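Local coordinates for protein tryptophane-5-halogenase (Microbispora sp. ATCC PTA-5024, PDB 5UAO) that catalyses the flavin-dependent 5-chlorination of tryptophan in a lanthipeptide precursor during NAI-107 biosynthesis, at residues 132-137 / 476-481; 226-231 / 236-241; 282-287 / 293-298. One frame throughout, in Å; residues are numbered along the deposited sequence.

Contact 1 (132-137 / 476-481); sequences SLRETG and ARLLPP
A bridging water is gripped from both segments: Arg-134 NH1 donates to it at 2.7 Å, and it donates to Leu-479 O at 2.6 Å. The bridge joins the last turn of helix 129-136 to the irregular loop that leads into helix 485-501. No direct hydrogen bond crosses between the segments, so this water is their polar link. It lies at the edge of the Arg-134 guanidinium, in its plane. One face of the same group rests on the ring of Pro-481, with NH1 3.7 Å from Pro-481 CD and NE 3.8 Å from Pro-481 CG. The arginine chain bends at its third torsion (chi3 69°), which brings a guanidinium face over the proline ring; the two side chains cross at about a right angle. Without CG and CD, as with an alanine here, the Arg-134 guanidinium would probably lose its apolar support on that face and be freer to turn away from the water.

The rest of the contact is apolar. Leu-133 and Leu-478 meet methyl to methyl, with Leu-133 CD1 4.1 Å from Leu-478 CD1. The other methyl of Leu-478, CD2, comes 4.3 Å from Arg-134 CG. This is a small surface contact. Leu-133 also packs on Arg-112 and Val-139, and the backbone of Leu-479 is hydrogen-bonded to Ala-439. A second tie runs from the helix to helix 485-501, where Glu-135 makes a salt bridge with Arg-489.

The helix ends at Thr-136; Gly-137, the first residue beyond it, has positive phi. In this last turn, Ser-132 O accepts Thr-136 N at 2.7 Å and Thr-136 OG1 at 2.8 Å, from opposite faces of its carbonyl plane.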
loop_
_atom_site.group_PDB
_atom_site.type_symbol
_atom_site.label_atom_id
_atom_site.label_comp_id
_atom_site.label_asym_id
_atom_site.label_seq_id
_atom_site.Cartn_x
_atom_site.Cartn_y
_atom_site.Cartn_z
ATOM N N SER A 132 -21.969 -18.699 1.913
ATOM C CA SER A 132 -22.468 -18.807 3.328
ATOM C C SER A 132 -23.735 -17.960 3.452
ATOM O O SER A 132 -24.784 -18.413 4.037
ATOM C CB SER A 132 -21.368 -18.377 4.336
ATOM O OG SER A 132 -21.843 -18.375 5.694
ATOM N N LEU A 133 -23.683 -16.729 2.965
ATOM C CA LEU A 133 -24.882 -15.831 3.071
ATOM C C LEU A 133 -26.125 -16.359 2.303
ATOM O O LEU A 133 -27.277 -16.330 2.790
ATOM C CB LEU A 133 -24.562 -14.421 2.609
ATOM C CG LEU A 133 -23.695 -13.662 3.667
ATOM C CD1 LEU A 133 -22.872 -12.617 2.895
ATOM C CD2 LEU A 133 -24.533 -13.101 4.825
ATOM N N ARG A 134 -25.896 -16.853 1.109
ATOM C CA ARG A 134 -27.040 -17.352 0.287
ATOM C C ARG A 134 -27.654 -18.624 0.891
ATOM O O ARG A 134 -28.840 -18.791 0.914
ATOM C CB ARG A 134 -26.546 -17.651 -1.107
ATOM C CG ARG A 134 -26.207 -16.446 -1.934
ATOM C CD ARG A 134 -25.552 -16.886 -3.226
ATOM N NE ARG A 134 -26.470 -17.583 -4.125
ATOM C CZ ARG A 134 -27.293 -17.009 -5.001
ATOM N NH1 ARG A 134 -27.368 -15.692 -5.120
ATOM N NH2 ARG A 134 -28.067 -17.775 -5.778
ATOM N N GLU A 135 -26.824 -19.530 1.364
ATOM C CA GLU A 135 -27.258 -20.834 1.860
ATOM C C GLU A 135 -27.665 -20.793 3.305
ATOM O O GLU A 135 -28.505 -21.603 3.686
ATOM C CB GLU A 135 -26.181 -21.895 1.693
ATOM C CG GLU A 135 -25.645 -22.035 0.273
ATOM C CD GLU A 135 -26.617 -22.729 -0.692
ATOM O OE1 GLU A 135 -27.370 -23.609 -0.253
ATOM O OE2 GLU A 135 -26.614 -22.394 -1.894
ATOM N N THR A 136 -27.096 -19.884 4.132
ATOM C CA THR A 136 -27.391 -19.892 5.563
ATOM C C THR A 136 -27.960 -18.631 6.144
ATOM O O THR A 136 -28.474 -18.640 7.261
ATOM C CB THR A 136 -26.198 -20.316 6.421
ATOM O OG1 THR A 136 -25.291 -19.196 6.670
ATOM C CG2 THR A 136 -25.523 -21.435 5.768
ATOM N N GLY A 137 -27.956 -17.546 5.407
ATOM C CA GLY A 137 -28.485 -16.348 5.954
ATOM C C GLY A 137 -27.477 -15.576 6.833
ATOM O O GLY A 137 -27.779 -14.489 7.303
ATOM N N ALA A 476 -26.728 -3.760 1.364
ATOM C CA ALA A 476 -25.893 -3.701 0.185
ATOM C C ALA A 476 -26.442 -4.616 -0.852
ATOM O O ALA A 476 -27.233 -5.467 -0.506
ATOM C CB ALA A 476 -24.466 -4.091 0.514
ATOM N N ARG A 477 -26.085 -4.382 -2.124
ATOM C CA ARG A 477 -26.366 -5.304 -3.197
ATOM C C ARG A 477 -25.390 -6.430 -3.055
ATOM O O ARG A 477 -24.181 -6.224 -3.136
ATOM C CB ARG A 477 -26.195 -4.682 -4.575
ATOM C CG ARG A 477 -27.202 -3.595 -4.901
ATOM C CD ARG A 477 -27.907 -3.890 -6.226
ATOM N NE ARG A 477 -28.224 -2.677 -6.981
ATOM C CZ ARG A 477 -27.551 -2.228 -8.046
ATOM N NH1 ARG A 477 -26.490 -2.875 -8.524
ATOM N NH2 ARG A 477 -27.945 -1.111 -8.650
ATOM N N LEU A 478 -25.922 -7.636 -2.831
ATOM C CA LEU A 478 -25.093 -8.814 -2.686
ATOM C C LEU A 478 -24.671 -9.271 -4.054
ATOM O O LEU A 478 -25.491 -9.413 -4.971
ATOM C CB LEU A 478 -25.836 -9.938 -1.932
ATOM C CG LEU A 478 -24.943 -11.096 -1.499
ATOM C CD1 LEU A 478 -23.901 -10.632 -0.488
ATOM C CD2 LEU A 478 -25.759 -12.251 -0.922
ATOM N N LEU A 479 -23.391 -9.516 -4.215
ATOM C CA LEU A 479 -22.919 -9.989 -5.470
ATOM C C LEU A 479 -23.440 -11.420 -5.745
ATOM O O LEU A 479 -23.539 -12.284 -4.834
ATOM C CB LEU A 479 -21.390 -9.975 -5.567
ATOM C CG LEU A 479 -20.629 -8.604 -5.491
ATOM C CD1 LEU A 479 -19.137 -8.872 -5.294
ATOM C CD2 LEU A 479 -20.874 -7.710 -6.703
ATOM N N PRO A 480 -23.701 -11.694 -7.026
ATOM C CA PRO A 480 -23.880 -13.064 -7.463
ATOM C C PRO A 480 -22.662 -13.956 -7.152
ATOM O O PRO A 480 -21.553 -13.457 -7.046
ATOM C CB PRO A 480 -24.046 -12.902 -8.982
ATOM C CG PRO A 480 -23.327 -11.644 -9.299
ATOM C CD PRO A 480 -23.686 -10.758 -8.159
ATOM N N PRO A 481 -22.877 -15.275 -6.959
ATOM C CA PRO A 481 -21.783 -16.207 -6.723
ATOM C C PRO A 481 -21.072 -16.505 -8.027
ATOM O O PRO A 481 -21.658 -16.364 -9.095
ATOM C CB PRO A 481 -22.506 -17.476 -6.215
ATOM C CG PRO A 481 -23.824 -17.426 -6.894
ATOM C CD PRO A 481 -24.185 -15.968 -6.990
HETATM O O HOH W 1 -25.751 -13.617 -4.516
#

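Contact 2 (226-231 / 236-241); sequences DFYVDC and SLLLEK. With FAD (flavin-adenine dinucleotide), chain E.
Two flat groups of strand 227-230, the Asp-230 carboxylate and the Tyr-228 ring, meet Leu-238. Leu-238 CD1 lies 3.8 Å from Asp-230 CG. The tyrosine touches mainly through its CB, 3.6 Å from Leu-238 CD2, which lies oblique to the ring; the end of the side chain leads away from the helix. The contact is a strand-to-helix turn in the FAD-binding part of the fold. Strand 227-230 is an inner strand of the large mixed sheet, and the helical segment 237-241 runs at 79° to it.

Asp-230 OD2 takes two backbone amides of the first helical turn. The bond from Leu-239 N is 2.9 Å long and nearly straight (167°), and it uses the anti lone pair of OD2. Leu-238 N is also 2.9 Å from OD2, but its bond is poorly aligned and weak. The side chain reaches the helix with CG anti to the backbone N (chi1 -173°). Thr-232 OG1 binds the other oxygen, OD1, and also takes Leu-237 N. The buried carboxylate thus has partners at both oxygens. The amino end of the helix would be expected to favour its negative charge.

The two ends of the turn also touch the cofactor: Cys-231 O is 3.2 Å from FAD O4B, and Leu-237 CD2 is 3.6 Å from the adenine nitrogen N6A of FAD. Tyr-228 OH is bonded to Tyr-225 N. At Ser-236, OG is bonded to Ser-347 O and accepts Glu-240 N. The helix starts with a wide pi-type turn, in which Lys-241 N donates to Ser-236 O at 3.1 Å.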
loop_
_atom_site.group_PDB
_atom_site.type_symbol
_atom_site.label_atom_id
_atom_site.label_comp_id
_atom_site.label_asym_id
_atom_site.label_seq_id
_atom_site.Cartn_x
_atom_site.Cartn_y
_atom_site.Cartn_z
ATOM N N ASP A 226 22.087 6.836 25.438
ATOM C CA ASP A 226 22.241 7.426 24.106
ATOM C C ASP A 226 20.894 7.560 23.382
ATOM O O ASP A 226 20.690 8.480 22.636
ATOM C CB ASP A 226 23.234 6.635 23.246
ATOM C CG ASP A 226 24.677 6.634 23.830
ATOM O OD1 ASP A 226 25.149 7.688 24.342
ATOM O OD2 ASP A 226 25.329 5.572 23.736
ATOM N N PHE A 227 19.972 6.651 23.667
ATOM C CA PHE A 227 18.641 6.682 23.086
ATOM C C PHE A 227 17.643 6.251 24.153
ATOM O O PHE A 227 17.930 5.360 24.933
ATOM C CB PHE A 227 18.535 5.731 21.874
ATOM C CG PHE A 227 17.333 5.993 21.002
ATOM C CD1 PHE A 227 17.389 6.946 19.961
ATOM C CD2 PHE A 227 16.151 5.331 21.226
ATOM C CE1 PHE A 227 16.292 7.198 19.147
ATOM C CE2 PHE A 227 15.038 5.550 20.408
ATOM C CZ PHE A 227 15.102 6.517 19.380
ATOM N N TYR A 228 16.451 6.836 24.129
ATOM C CA TYR A 228 15.394 6.480 25.080
ATOM C C TYR A 228 14.150 5.924 24.363
ATOM O O TYR A 228 13.657 6.540 23.393
ATOM C CB TYR A 228 14.957 7.747 25.854
ATOM C CG TYR A 228 16.109 8.439 26.554
ATOM C CD1 TYR A 228 16.962 9.275 25.850
ATOM C CD2 TYR A 228 16.361 8.205 27.886
ATOM C CE1 TYR A 228 18.035 9.838 26.470
ATOM C CE2 TYR A 228 17.465 8.772 28.518
ATOM C CZ TYR A 228 18.274 9.582 27.841
ATOM O OH TYR A 228 19.387 10.173 28.511
ATOM N N VAL A 229 13.570 4.876 24.916
ATOM C CA VAL A 229 12.259 4.407 24.430
ATOM C C VAL A 229 11.210 4.792 25.511
ATOM O O VAL A 229 11.378 4.482 26.705
ATOM C CB VAL A 229 12.247 2.892 24.132
ATOM C CG1 VAL A 229 10.990 2.501 23.391
ATOM C CG2 VAL A 229 13.425 2.427 23.277
ATOM N N ASP A 230 10.176 5.548 25.114
ATOM C CA ASP A 230 9.131 5.889 26.030
ATOM C C ASP A 230 8.048 4.803 26.070
ATOM O O ASP A 230 7.224 4.670 25.145
ATOM C CB ASP A 230 8.520 7.240 25.687
ATOM C CG ASP A 230 7.536 7.687 26.737
ATOM O OD1 ASP A 230 7.103 6.869 27.579
ATOM O OD2 ASP A 230 7.145 8.888 26.715
ATOM N N CYS A 231 8.113 3.979 27.114
ATOM C CA CYS A 231 7.120 2.949 27.413
ATOM C C CYS A 231 6.420 3.301 28.738
ATOM O O CYS A 231 6.075 2.411 29.539
ATOM C CB CYS A 231 7.782 1.541 27.409
ATOM S SG CYS A 231 8.660 1.141 25.858
ATOM N N SER A 236 2.844 9.149 29.150
ATOM C CA SER A 236 3.688 9.515 28.025
ATOM C C SER A 236 4.685 10.609 28.434
ATOM O O SER A 236 4.664 11.731 27.916
ATOM C CB SER A 236 2.797 9.929 26.841
ATOM O OG SER A 236 3.564 10.302 25.643
ATOM N N LEU A 237 5.546 10.259 29.392
ATOM C CA LEU A 237 6.403 11.231 30.102
ATOM C C LEU A 237 7.433 11.888 29.186
ATOM O O LEU A 237 7.653 13.108 29.262
ATOM C CB LEU A 237 7.132 10.530 31.231
ATOM C CG LEU A 237 7.512 11.375 32.413
ATOM C CD1 LEU A 237 6.209 11.611 33.164
ATOM C CD2 LEU A 237 8.532 10.631 33.262
ATOM N N LEU A 238 8.089 11.076 28.337
ATOM C CA LEU A 238 9.061 11.625 27.429
ATOM C C LEU A 238 8.455 12.252 26.212
ATOM O O LEU A 238 8.751 13.437 25.910
ATOM C CB LEU A 238 10.146 10.631 27.047
ATOM C CG LEU A 238 11.032 10.049 28.152
ATOM C CD1 LEU A 238 10.305 9.018 28.975
ATOM C CD2 LEU A 238 12.245 9.429 27.466
ATOM N N LEU A 239 7.586 11.499 25.525
ATOM C CA LEU A 239 7.063 11.945 24.228
ATOM C C LEU A 239 6.144 13.188 24.342
ATOM O O LEU A 239 6.367 14.294 23.703
ATOM C CB LEU A 239 6.259 10.836 23.589
ATOM C CG LEU A 239 5.808 11.138 22.160
ATOM C CD1 LEU A 239 6.979 10.919 21.240
ATOM C CD2 LEU A 239 4.610 10.236 21.791
ATOM N N GLU A 240 5.093 13.015 25.120
ATOM C CA GLU A 240 4.087 14.085 25.273
ATOM C C GLU A 240 4.583 15.123 26.254
ATOM O O GLU A 240 4.519 16.308 25.953
ATOM C CB GLU A 240 2.771 13.565 25.747
ATOM C CG GLU A 240 1.617 14.539 25.670
ATOM C CD GLU A 240 0.356 14.031 26.364
ATOM O OE1 GLU A 240 -0.204 12.936 26.021
ATOM O OE2 GLU A 240 -0.098 14.716 27.315
ATOM N N LYS A 241 5.018 14.726 27.422
ATOM C CA LYS A 241 5.207 15.729 28.467
ATOM C C LYS A 241 6.529 16.478 28.248
ATOM O O LYS A 241 6.526 17.681 28.205
ATOM C CB LYS A 241 5.159 15.165 29.865
ATOM C CG LYS A 241 3.883 14.422 30.247
ATOM C CD LYS A 241 2.641 15.289 30.158
ATOM C CE LYS A 241 1.547 14.762 31.097
ATOM N NZ LYS A 241 1.005 13.441 30.664
HETATM P PA FAD E . 1.730 0.170 31.057
HETATM O O1A FAD E . 1.341 -1.304 31.176
HETATM O O2A FAD E . 0.814 1.309 31.543
HETATM O O5B FAD E . 3.217 0.382 31.633
HETATM C C5B FAD E . 3.801 1.628 31.955
HETATM C C4B FAD E . 5.113 1.342 32.662
HETATM O O4B FAD E . 5.694 2.648 32.711
HETATM C C3B FAD E . 5.056 0.815 34.110
HETATM O O3B FAD E . 6.102 -0.246 34.390
HETATM C C2B FAD E . 5.330 2.063 34.956
HETATM O O2B FAD E . 5.936 1.811 36.289
HETATM C C1B FAD E . 6.258 2.831 34.014
HETATM N N9A FAD E . 6.332 4.266 34.377
HETATM C C8A FAD E . 5.350 5.202 34.216
HETATM N N7A FAD E . 5.804 6.411 34.649
HETATM C C5A FAD E . 7.068 6.220 35.105
HETATM C C6A FAD E . 8.062 7.073 35.745
HETATM N N6A FAD E . 7.787 8.395 35.954
HETATM N N1A FAD E . 9.229 6.524 36.049
HETATM C C2A FAD E . 9.523 5.229 35.818
HETATM N N3A FAD E . 8.641 4.397 35.262
HETATM C C4A FAD E . 7.424 4.844 34.901
HETATM N N1 FAD E . -3.891 -5.056 23.941
HETATM C C2 FAD E . -3.978 -6.264 23.289
HETATM O O2 FAD E . -3.075 -6.618 22.464
HETATM N N3 FAD E . -5.013 -7.117 23.515
HETATM C C4 FAD E . -6.013 -6.853 24.379
HETATM O O4 FAD E . -6.944 -7.709 24.504
HETATM C C4X FAD E . -5.962 -5.549 25.121
HETATM N N5 FAD E . -6.943 -5.135 25.972
HETATM C C5X FAD E . -6.882 -3.953 26.630
HETATM C C6 FAD E . -7.917 -3.595 27.484
HETATM C C7 FAD E . -7.911 -2.382 28.149
HETATM C C7M FAD E . -8.997 -1.972 29.100
HETATM C C8 FAD E . -6.771 -1.480 27.999
HETATM C C8M FAD E . -6.773 -0.162 28.744
HETATM C C9 FAD E . -5.743 -1.829 27.141
HETATM C C9A FAD E . -5.734 -3.022 26.414
HETATM N N10 FAD E . -4.677 -3.378 25.506
HETATM C C10 FAD E . -4.806 -4.642 24.845
HETATM C "C1'" FAD E . -3.419 -2.609 25.259
HETATM C "C2'" FAD E . -2.333 -3.424 26.112
HETATM O "O2'" FAD E . -2.953 -3.481 27.391
HETATM C "C3'" FAD E . -0.944 -3.022 26.725
HETATM O "O3'" FAD E . -0.323 -3.810 27.808
HETATM C "C4'" FAD E . -1.168 -1.870 27.660
HETATM O "O4'" FAD E . -2.547 -1.397 27.587
HETATM C "C5'" FAD E . -0.018 -0.901 27.388
HETATM O "O5'" FAD E . 1.185 -1.422 27.875
HETATM P P FAD E . 2.289 -0.271 28.240
HETATM O O1P FAD E . 2.348 0.728 27.165
HETATM O O2P FAD E . 3.528 -1.119 28.501
HETATM O O3P FAD E . 1.853 0.595 29.481
#

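Contact 3 (282-287 / 293-298); sequences GWCWTI and DHLGYV
This antiparallel beta hairpin, strands 282-288 and 293-299, lies inside a mixed sheet and puts Trp-285 against the FAD. Six backbone hydrogen bonds join the strands in pairs at Trp-283 with Val-298, Trp-285 with Gly-296 and Ile-287 with His-294. The two bonds of the last pair are both fairly straight; in one of them Ile-287 N donates to His-294 O at 2.8 Å.

On the face with the tryptophans, the indole of Trp-285 folds back over the neighbouring strand. Its CG sits in the crowded position between backbone N and carbonyl carbon (chi1 76°). This lays the six-membered ring flat on Gly-296, whose CA is 3.5 Å from the ring centroid and 6° off the normal, a CH-pi contact. Any CB on Gly-296 would run into Trp-285 CH2. The outer edge of the indole faces the flavin, with CH2 of Trp-285 3.9 Å from the methyl C7M of FAD. A water accepts weakly from Trp-285 NE1 and donates to Leu-295 O.

Val-298 packs against both indoles. Its CB lies over the face of the Trp-283 five-membered ring, 4.0 Å from the centroid. Trp-283 NE1 itself is bonded to Glu-352.

The opposite face carries Cys-284, Thr-286, Leu-295 and Tyr-297, and helix 306-316 packs on it through Met-313. Thr-286 runs alongside Leu-295, and Tyr-297 OH is bonded to Glu-312 on that helix. Back on the tryptophan face, Val-298 CG2 meets the edge of Trp-285 at CZ3, 3.7 Å away.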
loop_
_atom_site.group_PDB
_atom_site.type_symbol
_atom_site.label_atom_id
_atom_site.label_comp_id
_atom_site.label_asym_id
_atom_site.label_seq_id
_atom_site.Cartn_x
_atom_site.Cartn_y
_atom_site.Cartn_z
ATOM N N GLY A 282 -21.861 0.077 25.997
ATOM C CA GLY A 282 -20.554 -0.372 25.509
ATOM C C GLY A 282 -20.594 -1.853 25.227
ATOM O O GLY A 282 -21.588 -2.337 24.661
ATOM N N TRP A 283 -19.544 -2.569 25.632
ATOM C CA TRP A 283 -19.490 -3.993 25.297
ATOM C C TRP A 283 -18.552 -4.686 26.266
ATOM O O TRP A 283 -17.700 -4.037 26.900
ATOM C CB TRP A 283 -19.009 -4.168 23.808
ATOM C CG TRP A 283 -17.566 -3.704 23.580
ATOM C CD1 TRP A 283 -17.139 -2.428 23.406
ATOM C CD2 TRP A 283 -16.369 -4.506 23.641
ATOM N NE1 TRP A 283 -15.763 -2.383 23.317
ATOM C CE2 TRP A 283 -15.272 -3.649 23.439
ATOM C CE3 TRP A 283 -16.131 -5.905 23.742
ATOM C CZ2 TRP A 283 -13.953 -4.111 23.403
ATOM C CZ3 TRP A 283 -14.832 -6.362 23.686
ATOM C CH2 TRP A 283 -13.754 -5.473 23.505
ATOM N N CYS A 284 -18.610 -6.029 26.294
ATOM C CA CYS A 284 -17.858 -6.776 27.256
ATOM C C CYS A 284 -17.060 -7.887 26.571
ATOM O O CYS A 284 -17.593 -8.597 25.750
ATOM C CB CYS A 284 -18.796 -7.357 28.357
ATOM S SG CYS A 284 -17.929 -8.127 29.742
ATOM N N TRP A 285 -15.785 -7.985 26.873
ATOM C CA TRP A 285 -14.937 -9.095 26.347
ATOM C C TRP A 285 -15.002 -10.264 27.264
ATOM O O TRP A 285 -15.171 -10.088 28.486
ATOM C CB TRP A 285 -13.484 -8.671 26.152
ATOM C CG TRP A 285 -12.589 -8.550 27.373
ATOM C CD1 TRP A 285 -12.040 -9.565 28.108
ATOM C CD2 TRP A 285 -12.067 -7.348 27.924
ATOM N NE1 TRP A 285 -11.235 -9.052 29.107
ATOM C CE2 TRP A 285 -11.203 -7.689 28.969
ATOM C CE3 TRP A 285 -12.247 -6.021 27.630
ATOM C CZ2 TRP A 285 -10.525 -6.730 29.729
ATOM C CZ3 TRP A 285 -11.540 -5.059 28.375
ATOM C CH2 TRP A 285 -10.757 -5.406 29.419
ATOM N N THR A 286 -14.775 -11.442 26.674
ATOM C CA THR A 286 -14.560 -12.678 27.398
ATOM C C THR A 286 -13.348 -13.359 26.775
ATOM O O THR A 286 -13.399 -13.774 25.594
ATOM C CB THR A 286 -15.764 -13.643 27.304
ATOM O OG1 THR A 286 -16.953 -13.053 27.845
ATOM C CG2 THR A 286 -15.487 -14.911 28.133
ATOM N N ILE A 287 -12.266 -13.439 27.554
ATOM C CA ILE A 287 -10.974 -13.970 27.126
ATOM C C ILE A 287 -10.671 -15.192 28.027
ATOM O O ILE A 287 -10.337 -15.007 29.214
ATOM C CB ILE A 287 -9.865 -12.872 27.226
ATOM C CG1 ILE A 287 -10.106 -11.798 26.165
ATOM C CG2 ILE A 287 -8.488 -13.491 27.100
ATOM C CD1 ILE A 287 -9.266 -10.556 26.332
ATOM N N ASP A 293 -12.484 -17.571 32.835
ATOM C CA ASP A 293 -12.760 -16.543 31.839
ATOM C C ASP A 293 -12.423 -15.173 32.453
ATOM O O ASP A 293 -12.830 -14.864 33.575
ATOM C CB ASP A 293 -14.179 -16.591 31.368
ATOM C CG ASP A 293 -14.447 -17.699 30.358
ATOM O OD1 ASP A 293 -13.526 -18.171 29.678
ATOM O OD2 ASP A 293 -15.626 -18.007 30.120
ATOM N N HIS A 294 -11.632 -14.375 31.705
ATOM C CA HIS A 294 -11.325 -12.995 32.057
ATOM C C HIS A 294 -12.266 -12.061 31.259
ATOM O O HIS A 294 -12.372 -12.122 30.034
ATOM C CB HIS A 294 -9.908 -12.668 31.778
ATOM C CG HIS A 294 -8.944 -13.353 32.672
ATOM N ND1 HIS A 294 -7.615 -13.007 32.712
ATOM C CD2 HIS A 294 -9.103 -14.334 33.591
ATOM C CE1 HIS A 294 -7.001 -13.702 33.660
ATOM N NE2 HIS A 294 -7.862 -14.585 34.124
ATOM N N LEU A 295 -12.967 -11.210 31.982
ATOM C CA LEU A 295 -13.969 -10.362 31.375
ATOM C C LEU A 295 -13.637 -8.878 31.581
ATOM O O LEU A 295 -13.009 -8.491 32.566
ATOM C CB LEU A 295 -15.341 -10.693 31.981
ATOM C CG LEU A 295 -16.085 -11.826 31.320
ATOM C CD1 LEU A 295 -15.478 -13.169 31.586
ATOM C CD2 LEU A 295 -17.489 -11.851 31.884
ATOM N N GLY A 296 -14.155 -8.046 30.672
ATOM C CA GLY A 296 -14.096 -6.607 30.846
ATOM C C GLY A 296 -15.200 -5.870 30.115
ATOM O O GLY A 296 -15.361 -5.999 28.899
ATOM N N TYR A 297 -15.965 -5.114 30.879
ATOM C CA TYR A 297 -17.008 -4.249 30.332
ATOM C C TYR A 297 -16.416 -2.873 30.070
ATOM O O TYR A 297 -16.100 -2.096 30.970
ATOM C CB TYR A 297 -18.155 -4.168 31.321
ATOM C CG TYR A 297 -19.318 -3.341 30.945
ATOM C CD1 TYR A 297 -19.458 -2.784 29.672
ATOM C CD2 TYR A 297 -20.393 -3.205 31.842
ATOM C CE1 TYR A 297 -20.579 -2.038 29.347
ATOM C CE2 TYR A 297 -21.510 -2.495 31.493
ATOM C CZ TYR A 297 -21.618 -1.958 30.248
ATOM O OH TYR A 297 -22.750 -1.239 29.913
ATOM N N VAL A 298 -16.190 -2.662 28.790
ATOM C CA VAL A 298 -15.741 -1.406 28.239
ATOM C C VAL A 298 -16.972 -0.519 28.027
ATOM O O VAL A 298 -17.905 -0.875 27.304
ATOM C CB VAL A 298 -15.030 -1.675 26.856
ATOM C CG1 VAL A 298 -14.757 -0.380 26.094
ATOM C CG2 VAL A 298 -13.696 -2.400 27.062
HETATM O O HOH W 2 -10.216 -9.118 32.346
#

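From the N terminus, the first contact segment met is on helix 129-136, the opening side of contact 1. Contact 2 then closes a short loop, from the inner sheet strand 227-230 to the helix that follows it. Contact 3 closes the next one, the hairpin 282-288 and 293-299 of the second sheet. Contact 1 closes last, when the loop at 476-481 returns to helix 129-136. Contacts 2 and 3 are in series, and both nest inside this long loop. Contacts 2 and 3 touch opposite ends of the FAD, adenine and flavin, with centres 31 Å apart. Contact 1 lies on the surface, about 50 Å from contact 2 between centres, across the chain's centre.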